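Local coordinates for disulfide bond forming protein (DsbF) (Mycobacterium tuberculosis, PDB 3IOS), which probably introduces disulfide bonds into reduced, unfolded secreted proteins by thiol oxidation, and is represented here by the thioredoxin-fold part of the longer lipoprotein, at residues L20-K25 against W108-V113; H30-E35 against T98-T103; V43-A48 against G56-V61; A66-V71 against R142-L147; G75-G78 against A84-E87. All coordinates share one frame; numbering follows the deposited sequence.

Interaction 1. Residues L20-K25 against W108-V113; sequences LQFSAK and WANFGV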
# COMPACT_ATOMS: atom_id res chain seq x y z
N LEU A 20 -2.46 12.34 -4.11
CA LEU A 20 -3.44 11.81 -3.17
C LEU A 20 -4.88 12.00 -3.64
O LEU A 20 -5.82 11.60 -2.96
CB LEU A 20 -3.27 12.46 -1.80
CG LEU A 20 -1.94 12.16 -1.09
CD1 LEU A 20 -1.95 12.79 0.29
CD2 LEU A 20 -1.75 10.65 -0.98
N GLN A 21 -5.04 12.60 -4.81
CA GLN A 21 -6.38 12.84 -5.32
C GLN A 21 -6.92 11.64 -6.09
O GLN A 21 -6.92 11.62 -7.32
CB GLN A 21 -6.39 14.09 -6.19
CG GLN A 21 -6.07 15.35 -5.40
CD GLN A 21 -6.18 16.62 -6.23
OE1 GLN A 21 -5.33 16.89 -7.08
NE2 GLN A 21 -7.22 17.40 -5.97
N PHE A 22 -7.37 10.65 -5.33
CA PHE A 22 -7.93 9.43 -5.90
C PHE A 22 -8.86 8.79 -4.88
O PHE A 22 -8.76 9.06 -3.68
CB PHE A 22 -6.80 8.46 -6.28
CG PHE A 22 -6.10 7.83 -5.10
CD1 PHE A 22 -6.63 6.71 -4.47
CD2 PHE A 22 -4.90 8.36 -4.62
CE1 PHE A 22 -5.98 6.12 -3.39
CE2 PHE A 22 -4.25 7.78 -3.53
CZ PHE A 22 -4.79 6.66 -2.92
N SER A 23 -9.78 7.97 -5.36
CA SER A 23 -10.70 7.27 -4.48
C SER A 23 -10.62 5.80 -4.85
O SER A 23 -10.10 5.45 -5.91
CB SER A 23 -12.13 7.79 -4.67
OG SER A 23 -12.52 7.69 -6.03
N ALA A 24 -11.11 4.93 -3.98
CA ALA A 24 -11.07 3.50 -4.23
C ALA A 24 -11.99 2.76 -3.28
O ALA A 24 -12.59 3.35 -2.39
CB ALA A 24 -9.64 2.99 -4.09
N LYS A 25 -12.11 1.45 -3.48
CA LYS A 25 -12.94 0.61 -2.62
C LYS A 25 -12.04 -0.38 -1.89
O LYS A 25 -11.13 -0.95 -2.50
CB LYS A 25 -13.97 -0.17 -3.46
CG LYS A 25 -15.23 0.60 -3.83
CD LYS A 25 -16.17 0.73 -2.65
CE LYS A 25 -17.50 1.36 -3.05
NZ LYS A 25 -18.41 1.52 -1.87
N TRP A 108 -3.02 2.32 -9.14
CA TRP A 108 -1.67 2.07 -9.61
C TRP A 108 -1.27 3.14 -10.61
O TRP A 108 -0.15 3.67 -10.57
CB TRP A 108 -1.57 0.70 -10.29
CG TRP A 108 -1.44 -0.45 -9.36
CD1 TRP A 108 -2.06 -0.61 -8.15
CD2 TRP A 108 -0.69 -1.64 -9.59
NE1 TRP A 108 -1.74 -1.84 -7.62
CE2 TRP A 108 -0.91 -2.50 -8.49
CE3 TRP A 108 0.14 -2.08 -10.63
CZ2 TRP A 108 -0.32 -3.77 -8.39
CZ3 TRP A 108 0.73 -3.34 -10.54
CH2 TRP A 108 0.49 -4.17 -9.42
N ALA A 109 -2.18 3.47 -11.52
CA ALA A 109 -1.92 4.47 -12.54
C ALA A 109 -1.59 5.82 -11.92
O ALA A 109 -0.69 6.53 -12.36
CB ALA A 109 -3.12 4.60 -13.46
N ASN A 110 -2.33 6.16 -10.86
CA ASN A 110 -2.13 7.42 -10.17
C ASN A 110 -0.72 7.58 -9.60
O ASN A 110 -0.24 8.70 -9.43
CB ASN A 110 -3.15 7.55 -9.04
CG ASN A 110 -3.01 8.85 -8.29
OD1 ASN A 110 -3.37 9.90 -8.79
ND2 ASN A 110 -2.46 8.78 -7.08
N PHE A 111 -0.06 6.47 -9.30
CA PHE A 111 1.28 6.52 -8.74
C PHE A 111 2.35 6.09 -9.73
O PHE A 111 3.52 5.93 -9.38
CB PHE A 111 1.35 5.63 -7.49
CG PHE A 111 0.67 6.22 -6.29
CD1 PHE A 111 1.35 7.11 -5.46
CD2 PHE A 111 -0.65 5.90 -5.99
CE1 PHE A 111 0.72 7.68 -4.35
CE2 PHE A 111 -1.29 6.46 -4.88
CZ PHE A 111 -0.60 7.35 -4.06
N GLY A 112 1.94 5.91 -10.99
CA GLY A 112 2.88 5.51 -12.02
C GLY A 112 3.43 4.11 -11.81
O GLY A 112 4.54 3.80 -12.23
N VAL A 113 2.66 3.26 -11.14
CA VAL A 113 3.09 1.89 -10.88
C VAL A 113 2.54 0.96 -11.95
O VAL A 113 1.32 0.86 -12.13
CB VAL A 113 2.63 1.40 -9.49
CG1 VAL A 113 3.01 -0.07 -9.30
CG2 VAL A 113 3.28 2.25 -8.40

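Interaction 2. Residues H30-E35 against T98-T103; sequences HDFHGE and TQLADT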
# COMPACT_ATOMS: atom_id res chain seq x y z
N HIS A 30 -15.56 -0.87 1.83
CA HIS A 30 -15.64 0.51 2.29
C HIS A 30 -15.06 1.49 1.27
O HIS A 30 -14.24 1.12 0.43
CB HIS A 30 -14.89 0.67 3.62
CG HIS A 30 -15.47 -0.14 4.74
ND1 HIS A 30 -16.70 0.12 5.28
CD2 HIS A 30 -14.98 -1.21 5.41
CE1 HIS A 30 -16.96 -0.75 6.24
NE2 HIS A 30 -15.92 -1.57 6.34
N ASP A 31 -15.51 2.75 1.33
CA ASP A 31 -14.99 3.76 0.42
C ASP A 31 -13.70 4.31 1.01
O ASP A 31 -13.60 4.50 2.22
CB ASP A 31 -15.99 4.91 0.25
CG ASP A 31 -17.21 4.52 -0.55
OD1 ASP A 31 -17.05 4.15 -1.74
OD2 ASP A 31 -18.32 4.57 -0.00
N PHE A 32 -12.71 4.56 0.16
CA PHE A 32 -11.42 5.08 0.62
C PHE A 32 -11.03 6.32 -0.19
O PHE A 32 -11.15 6.34 -1.41
CB PHE A 32 -10.32 4.03 0.46
CG PHE A 32 -8.95 4.53 0.84
CD1 PHE A 32 -8.52 4.50 2.16
CD2 PHE A 32 -8.11 5.07 -0.12
CE1 PHE A 32 -7.27 5.01 2.52
CE2 PHE A 32 -6.86 5.59 0.22
CZ PHE A 32 -6.44 5.56 1.55
N HIS A 33 -10.55 7.33 0.51
CA HIS A 33 -10.13 8.56 -0.13
C HIS A 33 -8.65 8.81 0.10
O HIS A 33 -8.19 8.84 1.24
CB HIS A 33 -10.94 9.74 0.42
CG HIS A 33 -12.41 9.63 0.15
ND1 HIS A 33 -12.94 9.83 -1.11
CD2 HIS A 33 -13.44 9.30 0.95
CE1 HIS A 33 -14.25 9.63 -1.06
NE2 HIS A 33 -14.58 9.31 0.18
N GLY A 34 -7.90 8.98 -0.99
CA GLY A 34 -6.48 9.23 -0.85
C GLY A 34 -6.19 10.45 -0.01
O GLY A 34 -5.18 10.52 0.69
N GLU A 35 -7.09 11.43 -0.06
CA GLU A 35 -6.89 12.66 0.70
C GLU A 35 -6.87 12.42 2.21
O GLU A 35 -6.40 13.27 2.98
CB GLU A 35 -7.96 13.69 0.33
CG GLU A 35 -7.93 14.15 -1.13
CD GLU A 35 -8.78 13.30 -2.06
OE1 GLU A 35 -9.03 13.74 -3.21
OE2 GLU A 35 -9.19 12.19 -1.67
N THR A 98 -5.60 -1.41 5.89
CA THR A 98 -6.44 -1.22 4.72
C THR A 98 -5.91 -1.86 3.44
O THR A 98 -4.74 -1.71 3.10
CB THR A 98 -6.66 0.28 4.43
OG1 THR A 98 -7.20 0.92 5.60
CG2 THR A 98 -7.62 0.47 3.27
N GLN A 99 -6.79 -2.57 2.73
CA GLN A 99 -6.43 -3.20 1.46
C GLN A 99 -7.38 -2.68 0.38
O GLN A 99 -8.60 -2.81 0.51
CB GLN A 99 -6.56 -4.72 1.55
CG GLN A 99 -5.63 -5.40 2.54
CD GLN A 99 -4.17 -5.25 2.17
OE1 GLN A 99 -3.83 -4.93 1.02
NE2 GLN A 99 -3.29 -5.48 3.14
N LEU A 100 -6.83 -2.08 -0.68
CA LEU A 100 -7.65 -1.57 -1.77
C LEU A 100 -7.70 -2.55 -2.93
O LEU A 100 -6.67 -3.09 -3.34
CB LEU A 100 -7.11 -0.24 -2.29
CG LEU A 100 -6.87 0.85 -1.24
CD1 LEU A 100 -6.42 2.12 -1.93
CD2 LEU A 100 -8.14 1.09 -0.45
N ALA A 101 -8.89 -2.77 -3.47
CA ALA A 101 -9.06 -3.67 -4.61
C ALA A 101 -9.04 -2.80 -5.87
O ALA A 101 -10.09 -2.36 -6.34
CB ALA A 101 -10.37 -4.42 -4.50
N ASP A 102 -7.85 -2.57 -6.41
CA ASP A 102 -7.67 -1.72 -7.59
C ASP A 102 -7.84 -2.48 -8.90
O ASP A 102 -6.94 -2.52 -9.74
CB ASP A 102 -6.28 -1.06 -7.52
CG ASP A 102 -6.09 0.01 -8.58
OD1 ASP A 102 -7.04 0.79 -8.81
OD2 ASP A 102 -4.98 0.10 -9.15
N THR A 103 -9.02 -3.07 -9.09
CA THR A 103 -9.31 -3.84 -10.29
C THR A 103 -9.31 -3.02 -11.57
O THR A 103 -8.99 -3.53 -12.64
CB THR A 103 -10.65 -4.60 -10.16
OG1 THR A 103 -11.70 -3.67 -9.84
CG2 THR A 103 -10.56 -5.65 -9.08

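Interaction 3. Residues V43-A48 against G56-V61; sequences VLWFWA and GEAPVV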
# COMPACT_ATOMS: atom_id res chain seq x y z
N VAL A 43 2.15 4.66 3.99
CA VAL A 43 2.89 3.82 3.07
C VAL A 43 1.89 3.04 2.24
O VAL A 43 1.03 2.36 2.79
CB VAL A 43 3.79 2.81 3.80
CG1 VAL A 43 4.47 1.90 2.79
CG2 VAL A 43 4.82 3.54 4.64
N LEU A 44 2.00 3.16 0.92
CA LEU A 44 1.12 2.40 0.04
C LEU A 44 1.97 1.28 -0.54
O LEU A 44 3.04 1.52 -1.10
CB LEU A 44 0.55 3.28 -1.07
CG LEU A 44 -0.46 4.32 -0.56
CD1 LEU A 44 0.21 5.69 -0.52
CD2 LEU A 44 -1.69 4.35 -1.45
N TRP A 45 1.49 0.05 -0.37
CA TRP A 45 2.19 -1.12 -0.86
C TRP A 45 1.41 -1.72 -2.02
O TRP A 45 0.29 -2.21 -1.83
CB TRP A 45 2.33 -2.11 0.30
CG TRP A 45 2.74 -3.49 -0.07
CD1 TRP A 45 3.79 -3.85 -0.86
CD2 TRP A 45 2.14 -4.70 0.38
NE1 TRP A 45 3.88 -5.21 -0.94
CE2 TRP A 45 2.88 -5.76 -0.18
CE3 TRP A 45 1.05 -5.00 1.22
CZ2 TRP A 45 2.56 -7.11 0.06
CZ3 TRP A 45 0.74 -6.34 1.45
CH2 TRP A 45 1.49 -7.38 0.87
N PHE A 46 2.00 -1.67 -3.21
CA PHE A 46 1.34 -2.19 -4.41
C PHE A 46 1.69 -3.65 -4.60
O PHE A 46 2.87 -4.01 -4.71
CB PHE A 46 1.77 -1.36 -5.62
CG PHE A 46 1.50 0.11 -5.47
CD1 PHE A 46 2.32 0.92 -4.67
CD2 PHE A 46 0.38 0.68 -6.07
CE1 PHE A 46 2.03 2.27 -4.50
CE2 PHE A 46 0.09 2.03 -5.90
CZ PHE A 46 0.91 2.83 -5.11
N TRP A 47 0.67 -4.49 -4.62
CA TRP A 47 0.87 -5.93 -4.77
C TRP A 47 -0.13 -6.60 -5.70
O TRP A 47 -1.16 -6.03 -6.04
CB TRP A 47 0.81 -6.63 -3.39
CG TRP A 47 -0.49 -6.46 -2.61
CD1 TRP A 47 -0.80 -5.46 -1.73
CD2 TRP A 47 -1.61 -7.35 -2.61
NE1 TRP A 47 -2.04 -5.68 -1.17
CE2 TRP A 47 -2.56 -6.83 -1.69
CE3 TRP A 47 -1.90 -8.54 -3.28
CZ2 TRP A 47 -3.78 -7.46 -1.45
CZ3 TRP A 47 -3.12 -9.17 -3.04
CH2 TRP A 47 -4.04 -8.63 -2.12
N ALA A 48 0.22 -7.81 -6.14
CA ALA A 48 -0.63 -8.62 -7.01
C ALA A 48 -0.67 -9.97 -6.29
O ALA A 48 0.36 -10.46 -5.83
CB ALA A 48 -0.01 -8.76 -8.40
N GLY A 56 6.09 -13.16 -0.58
CA GLY A 56 7.21 -13.21 0.34
C GLY A 56 7.34 -11.97 1.20
O GLY A 56 7.75 -12.06 2.36
N GLU A 57 6.99 -10.81 0.66
CA GLU A 57 7.10 -9.58 1.43
C GLU A 57 5.90 -9.30 2.33
O GLU A 57 5.99 -8.48 3.24
CB GLU A 57 7.32 -8.39 0.49
CG GLU A 57 8.49 -8.56 -0.45
CD GLU A 57 8.98 -7.25 -1.01
OE1 GLU A 57 8.14 -6.40 -1.38
OE2 GLU A 57 10.21 -7.06 -1.10
N ALA A 58 4.79 -9.96 2.07
CA ALA A 58 3.57 -9.75 2.85
C ALA A 58 3.78 -9.79 4.37
O ALA A 58 3.38 -8.87 5.07
CB ALA A 58 2.50 -10.74 2.43
N PRO A 59 4.41 -10.86 4.89
CA PRO A 59 4.62 -10.92 6.35
C PRO A 59 5.50 -9.79 6.87
O PRO A 59 5.36 -9.34 8.01
CB PRO A 59 5.24 -12.30 6.55
CG PRO A 59 5.97 -12.54 5.26
CD PRO A 59 4.97 -12.05 4.23
N VAL A 60 6.41 -9.31 6.02
CA VAL A 60 7.30 -8.22 6.39
C VAL A 60 6.52 -6.92 6.47
O VAL A 60 6.67 -6.14 7.42
CB VAL A 60 8.43 -8.06 5.36
CG1 VAL A 60 9.25 -6.83 5.68
CG2 VAL A 60 9.30 -9.30 5.35
N VAL A 61 5.68 -6.66 5.48
CA VAL A 61 4.90 -5.44 5.50
C VAL A 61 3.96 -5.48 6.69
O VAL A 61 3.76 -4.48 7.37
CB VAL A 61 4.08 -5.27 4.20
CG1 VAL A 61 3.28 -3.97 4.27
CG2 VAL A 61 5.01 -5.23 2.99

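Interaction 4. Residues A66-V71 against R142-L147; sequences ASHPEV and RRVTAL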
# COMPACT_ATOMS: atom_id res chain seq x y z
N ALA A 66 2.37 -3.34 11.93
CA ALA A 66 2.01 -3.58 13.33
C ALA A 66 2.91 -2.83 14.30
O ALA A 66 2.46 -2.37 15.36
CB ALA A 66 2.06 -5.07 13.62
N SER A 67 4.19 -2.71 13.95
CA SER A 67 5.17 -2.04 14.79
C SER A 67 5.10 -0.51 14.70
O SER A 67 5.66 0.19 15.54
CB SER A 67 6.57 -2.50 14.42
OG SER A 67 6.69 -3.90 14.59
N HIS A 68 4.42 -0.00 13.68
CA HIS A 68 4.32 1.44 13.52
C HIS A 68 2.90 1.92 13.33
O HIS A 68 2.51 2.35 12.24
CB HIS A 68 5.19 1.89 12.34
CG HIS A 68 6.64 1.62 12.55
ND1 HIS A 68 7.19 0.37 12.43
CD2 HIS A 68 7.64 2.44 12.95
CE1 HIS A 68 8.47 0.42 12.74
NE2 HIS A 68 8.77 1.66 13.07
N PRO A 69 2.10 1.88 14.40
CA PRO A 69 0.70 2.32 14.35
C PRO A 69 0.52 3.80 14.00
O PRO A 69 -0.59 4.22 13.67
CB PRO A 69 0.17 1.96 15.74
CG PRO A 69 1.40 2.05 16.60
CD PRO A 69 2.45 1.39 15.75
N GLU A 70 1.60 4.58 14.06
CA GLU A 70 1.50 5.99 13.74
C GLU A 70 1.43 6.17 12.22
O GLU A 70 1.00 7.21 11.72
CB GLU A 70 2.71 6.78 14.29
CG GLU A 70 4.01 6.63 13.49
CD GLU A 70 4.76 5.34 13.78
OE1 GLU A 70 4.16 4.42 14.37
OE2 GLU A 70 5.95 5.25 13.41
N VAL A 71 1.85 5.14 11.50
CA VAL A 71 1.86 5.18 10.04
C VAL A 71 0.66 4.44 9.45
O VAL A 71 0.35 3.32 9.85
CB VAL A 71 3.15 4.55 9.48
CG1 VAL A 71 3.16 4.62 7.95
CG2 VAL A 71 4.36 5.27 10.05
N ARG A 142 13.38 1.56 8.20
CA ARG A 142 14.10 2.83 8.12
C ARG A 142 13.36 3.90 7.32
O ARG A 142 13.36 5.07 7.69
CB ARG A 142 15.50 2.59 7.55
CG ARG A 142 16.41 1.83 8.51
CD ARG A 142 17.61 1.25 7.79
NE ARG A 142 18.40 0.40 8.69
CZ ARG A 142 19.19 -0.58 8.28
NH1 ARG A 142 19.87 -1.30 9.17
NH2 ARG A 142 19.29 -0.86 6.99
N ARG A 143 12.72 3.51 6.22
CA ARG A 143 11.98 4.49 5.42
C ARG A 143 10.75 4.98 6.19
O ARG A 143 10.44 6.17 6.18
CB ARG A 143 11.56 3.88 4.08
CG ARG A 143 12.70 3.81 3.08
CD ARG A 143 12.19 3.34 1.73
NE ARG A 143 13.26 3.21 0.75
CZ ARG A 143 13.69 4.19 -0.04
NH1 ARG A 143 14.67 3.97 -0.90
NH2 ARG A 143 13.13 5.40 0.02
N VAL A 144 10.08 4.06 6.87
CA VAL A 144 8.91 4.43 7.66
C VAL A 144 9.31 5.38 8.78
O VAL A 144 8.61 6.36 9.04
CB VAL A 144 8.23 3.17 8.23
CG1 VAL A 144 7.21 3.55 9.30
CG2 VAL A 144 7.54 2.40 7.11
N THR A 145 10.43 5.11 9.43
CA THR A 145 10.89 5.98 10.51
C THR A 145 11.20 7.37 9.98
O THR A 145 10.94 8.38 10.64
CB THR A 145 12.16 5.42 11.19
OG1 THR A 145 13.23 5.38 10.25
CG2 THR A 145 11.92 4.03 11.70
N ALA A 146 11.76 7.43 8.77
CA ALA A 146 12.12 8.70 8.16
C ALA A 146 10.90 9.59 7.90
O ALA A 146 11.01 10.81 7.90
CB ALA A 146 12.86 8.46 6.85
N LEU A 147 9.73 8.98 7.71
CA LEU A 147 8.52 9.75 7.45
C LEU A 147 8.12 10.59 8.66
O LEU A 147 7.50 11.64 8.51
CB LEU A 147 7.36 8.81 7.09
CG LEU A 147 7.56 7.93 5.86
CD1 LEU A 147 6.34 7.03 5.70
CD2 LEU A 147 7.76 8.79 4.63
O HOH W 1 7.01 7.62 11.23

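Interaction 5. Residues G75-G78 against A84-E87; sequences GVAG and AMQE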
# COMPACT_ATOMS: atom_id res chain seq x y z
N GLY A 75 -2.59 -1.26 1.49
CA GLY A 75 -2.22 -2.21 0.45
C GLY A 75 -3.03 -1.84 -0.77
O GLY A 75 -4.18 -1.43 -0.63
N VAL A 76 -2.44 -1.94 -1.95
CA VAL A 76 -3.13 -1.61 -3.19
C VAL A 76 -2.99 -2.80 -4.12
O VAL A 76 -2.00 -2.92 -4.84
CB VAL A 76 -2.53 -0.35 -3.86
CG1 VAL A 76 -3.40 0.08 -5.04
CG2 VAL A 76 -2.40 0.78 -2.84
N ALA A 77 -3.98 -3.69 -4.10
CA ALA A 77 -3.96 -4.90 -4.91
C ALA A 77 -4.41 -4.63 -6.34
O ALA A 77 -5.41 -3.96 -6.57
CB ALA A 77 -4.83 -5.96 -4.28
N GLY A 78 -3.66 -5.17 -7.29
CA GLY A 78 -4.01 -4.99 -8.68
C GLY A 78 -3.69 -6.21 -9.53
O GLY A 78 -3.16 -7.21 -9.04
N ALA A 84 -9.07 -13.58 -5.84
CA ALA A 84 -7.64 -13.84 -5.71
C ALA A 84 -7.04 -12.94 -4.64
O ALA A 84 -6.15 -13.35 -3.89
CB ALA A 84 -6.95 -13.60 -7.05
N MET A 85 -7.54 -11.72 -4.56
CA MET A 85 -7.06 -10.78 -3.55
C MET A 85 -7.42 -11.27 -2.15
O MET A 85 -6.60 -11.20 -1.24
CB MET A 85 -7.66 -9.40 -3.81
CG MET A 85 -7.31 -8.86 -5.17
SD MET A 85 -8.12 -7.30 -5.54
CE MET A 85 -7.33 -6.88 -7.01
N GLN A 86 -8.64 -11.77 -1.99
CA GLN A 86 -9.07 -12.29 -0.69
C GLN A 86 -8.24 -13.49 -0.27
O GLN A 86 -7.92 -13.64 0.91
CB GLN A 86 -10.55 -12.70 -0.76
CG GLN A 86 -11.46 -11.58 -1.22
CD GLN A 86 -12.89 -12.05 -1.37
OE1 GLN A 86 -13.15 -13.11 -1.92
NE2 GLN A 86 -13.84 -11.24 -0.89
N GLU A 87 -7.88 -14.35 -1.22
CA GLU A 87 -7.08 -15.53 -0.93
C GLU A 87 -5.72 -15.10 -0.38
O GLU A 87 -5.20 -15.68 0.57
CB GLU A 87 -6.88 -16.37 -2.19
CG GLU A 87 -8.12 -17.10 -2.67
CD GLU A 87 -7.89 -17.81 -3.99
OE1 GLU A 87 -6.88 -18.53 -4.11
OE2 GLU A 87 -8.73 -17.65 -4.90

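Interaction 1. Residues L20-K25 against W108-V113
Three groups converge on N110 ND2, which hydrogen-bonds to the carbonyl oxygen of Q19, lies 3.5 Å from F22 CD2, and hangs 3.4 Å above the plane of the F111 ring, displaced toward its rim. The side chains of N110 and F22 cross at about a right angle, with amide and ring planes 50° apart, and the nitrogen comes to F22 obliquely. With CG trans to the backbone N (chi1 -179°), N110 extends its amide from the end of helix 106-110 toward the 20-25 segment.

The two rings supply the apolar half. F22 CE2 touches F111 CE2 at 3.5 Å and F111 CZ at 3.7 Å, and it comes to the edge of the F111 ring, near its plane. Their centroids are 5.6 Å apart and the planes meet at 75°, an oblique pairing. Both rings also pack on L44, in the central strand 42-47, while F111 meets F46 as well.

A Schellman motif fixes the turn that delivers F111. V113 N reaches W108 O at 2.9 Å and G112 N reaches A109 O at 3.0 Å, with G112 at positive phi; W108 O accepts F111 N as well, from the opposite face of its carbonyl plane. The ring pair and the amide-ring approach thus both link the segments, without a direct polar bond between them, while Q19 O holds the amide nitrogen.

Interaction 2. Residues H30-E35 against T98-T103
The small antiparallel hairpin of strands 23-25 and 31-33 packs against edge strand 98-101 of the central sheet, and F32 meets L100 across the join. The CA atoms of these two residues are 8.0 Å apart, and both CB atoms point toward the opposing segment, which leaves the interval to be filled by side chains.

The leucine meets the phenylalanine with both of its methyls. L100 CD2 lies 3.8 Å from both F32 CG and F32 CB, against the root of the ring, while L100 CD1 reaches further out, 3.9 Å from F32 CD2 and 4.1 Å from F32 CE2. The two side chains cross at about a right angle, and CD2 approaches the ring obliquely. F32 has its CG opposite the backbone N across the CA–CB bond (chi1 177°), which carries the ring out from the hairpin to the leucine. On the far flank T98 CG2 makes a looser contact, 4.3 Å from F32 CD1.

The same ring and L100 also rest on V74 of strand 72-77, next to 98-101 in the sheet, so F32 bridges two sheet strands. Backbone bonds of K25 with A101 and of Q99 with L27 tie the far end of the hairpin's first strand, and the turn after it, to the edge strand. D102, two residues on from L100, centres an inverse gamma turn, and its carboxylate accepts from V107 N and W108 N at the start of helix 106-110. An N-terminal hairpin added to a thioredoxin core is consistent with the TlpA-like branch of the thioredoxin family.

Interaction 3. Residues V43-A48 against G56-V61
V61 sits over one face of the W45 indole: CG2 of the valine stands 3.9 Å from the centroid of the five-membered ring and only 12° off the ring normal, a CH-pi contact over the face. The second methyl, V61 CG1, reaches the six-membered part, 3.9 Å from W45 CE3, so the branched side chain spans the fused system. The far end of the indole meets both backbone and methyl of A58: W45 CH2 lies 3.7 Å from A58 CA and 3.8 Å from A58 CB, approached obliquely. On the opposite face W47 CD1 sits 3.5 Å above the plane, near the rim, and the indole is thus sandwiched. A chi1 of 167°, with CG opposite the backbone N, swings the ring out from the strand toward the helix.

E57 comes near with its carboxylate, but OE1 is 4.4 Å from W45 NE1; its hydrogen bonds go to Y119 OH and to M135 N, which satisfy a buried acid.

Strand 43-47 and helix 56-61 run nearly antiparallel, at 163°, with axes 10.8 Å apart at closest approach. The helix is kinked around P59, which has no N-H to give to the turn before. These elements open the unit of strand 42-47, helix 52-67 and strand 72-77. W45 touches the CxxC pair C51 and C54, which form a disulfide in the oxidised protein, stacks on Y119 of strand 118-122 and packs on F88 of helix 82-91.

Interaction 4. Residues A66-V71 against R142-L147
V144 CG1 is the methyl that meets both V71 and H68. Its separation of 3.4 Å from V71 CG2 is tighter than usual van der Waals contact, which marks close packing here. The same methyl stands 3.8 Å from H68 CG and 4.2 Å from the centroid of the imidazole, 30° off the ring normal, an off-centre CH-pi contact. V144 holds CG1 opposite its backbone N (chi1 167°), projecting it from the helix between these two partners. At the margin T145 CG2 lies 4.2 Å from H68 NE2.

The next shell fixes these groups. H68 ND1 hydrogen-bonds to V64 O in helix 52-67, which restrains the ring's rotation, and E70 OE2 lies at the imidazole edge, in its plane. The type I turn from H68 to V71, closed by V71 N to H68 O at 3.0 Å, brings the histidine and valine to one side. Between the segments a water gives a hydrogen bond to V144 O at 3.0 Å and a weak one to E70 OE2. T145 OG1 donates to R142 O at 2.6 Å, approaching from the same face of that carbonyl as A146 N; this leaves the threonine methyl for the histidine.

Further out, V71, V144 and L147 all touch V43 of strand 42-47, so the loop after helix 52-67 and helix 137-147 meet over that strand. The direct adhesion is thus apolar, and the polar link between the segments is the one water, weakly bonded to E70.

Interaction 5. Residues G75-G78 against A84-E87
M85 is the residue of helix 82-91 that reaches A77 and G78; one residue earlier, A84 packs on P49, in the loop after strand 42-47. M85 then points its CB toward strand 72-77. Its chi1 of -60° places CG opposite the carbonyl carbon, and beyond CG the chain is fully extended (chi2 175°, chi3 172°), so the thioether runs straight at the strand without folding back.

Contact builds up atom by atom along it. M85 CG lies 3.9 Å from A77 CB. The sulfur follows, with M85 SD 3.8 Å from A77 CB. Past the A77 methyl, the methionine's end reaches the main chain, where M85 CE stands 3.5 Å from A77 O and also comes near G78 N, at 4.1 Å. This packing belongs to the beta-alpha-beta unit of strand 72-77, helix 82-91 and strand 98-101, a right-handed crossover in thioredoxin folds; both strands lie beneath the helix, and A101 of the second also touches M85. W47, from the neighbouring strand 42-47, meets both A77 and M85, while L27 touches the methionine too.

The next two side chains, Q86 and E87, lie on another side of the helix and project away from strand 72-77, with no side-chain atom nearer than about 9 Å to the 75-78 segment.

Overall arrangement
Interactions 3 and 5 are buried and pack helices onto the central sheet: they use neighbouring strands 42-47 and 72-77, and W47 touches A77 between them. Interactions 1, 2 and 4 are only partly buried. The first two share the hairpin 23-25/31-33, whose backbone bonds, A24 O to F32 N and F22 O to G34 N, unite them; interaction 2 also borders interaction 5 through the pairing of T98 and L100 with G75. Interaction 4, across the centre from interaction 1, meets interaction 3 through V43. Chemically, 1 is aromatic with an amide, 2 sets a ring on leucine and threonine methyls, 3 is aromatic with methyls, 5 lays a thioether on alanine and backbone, and 4 packs valines and an imidazole beside one water.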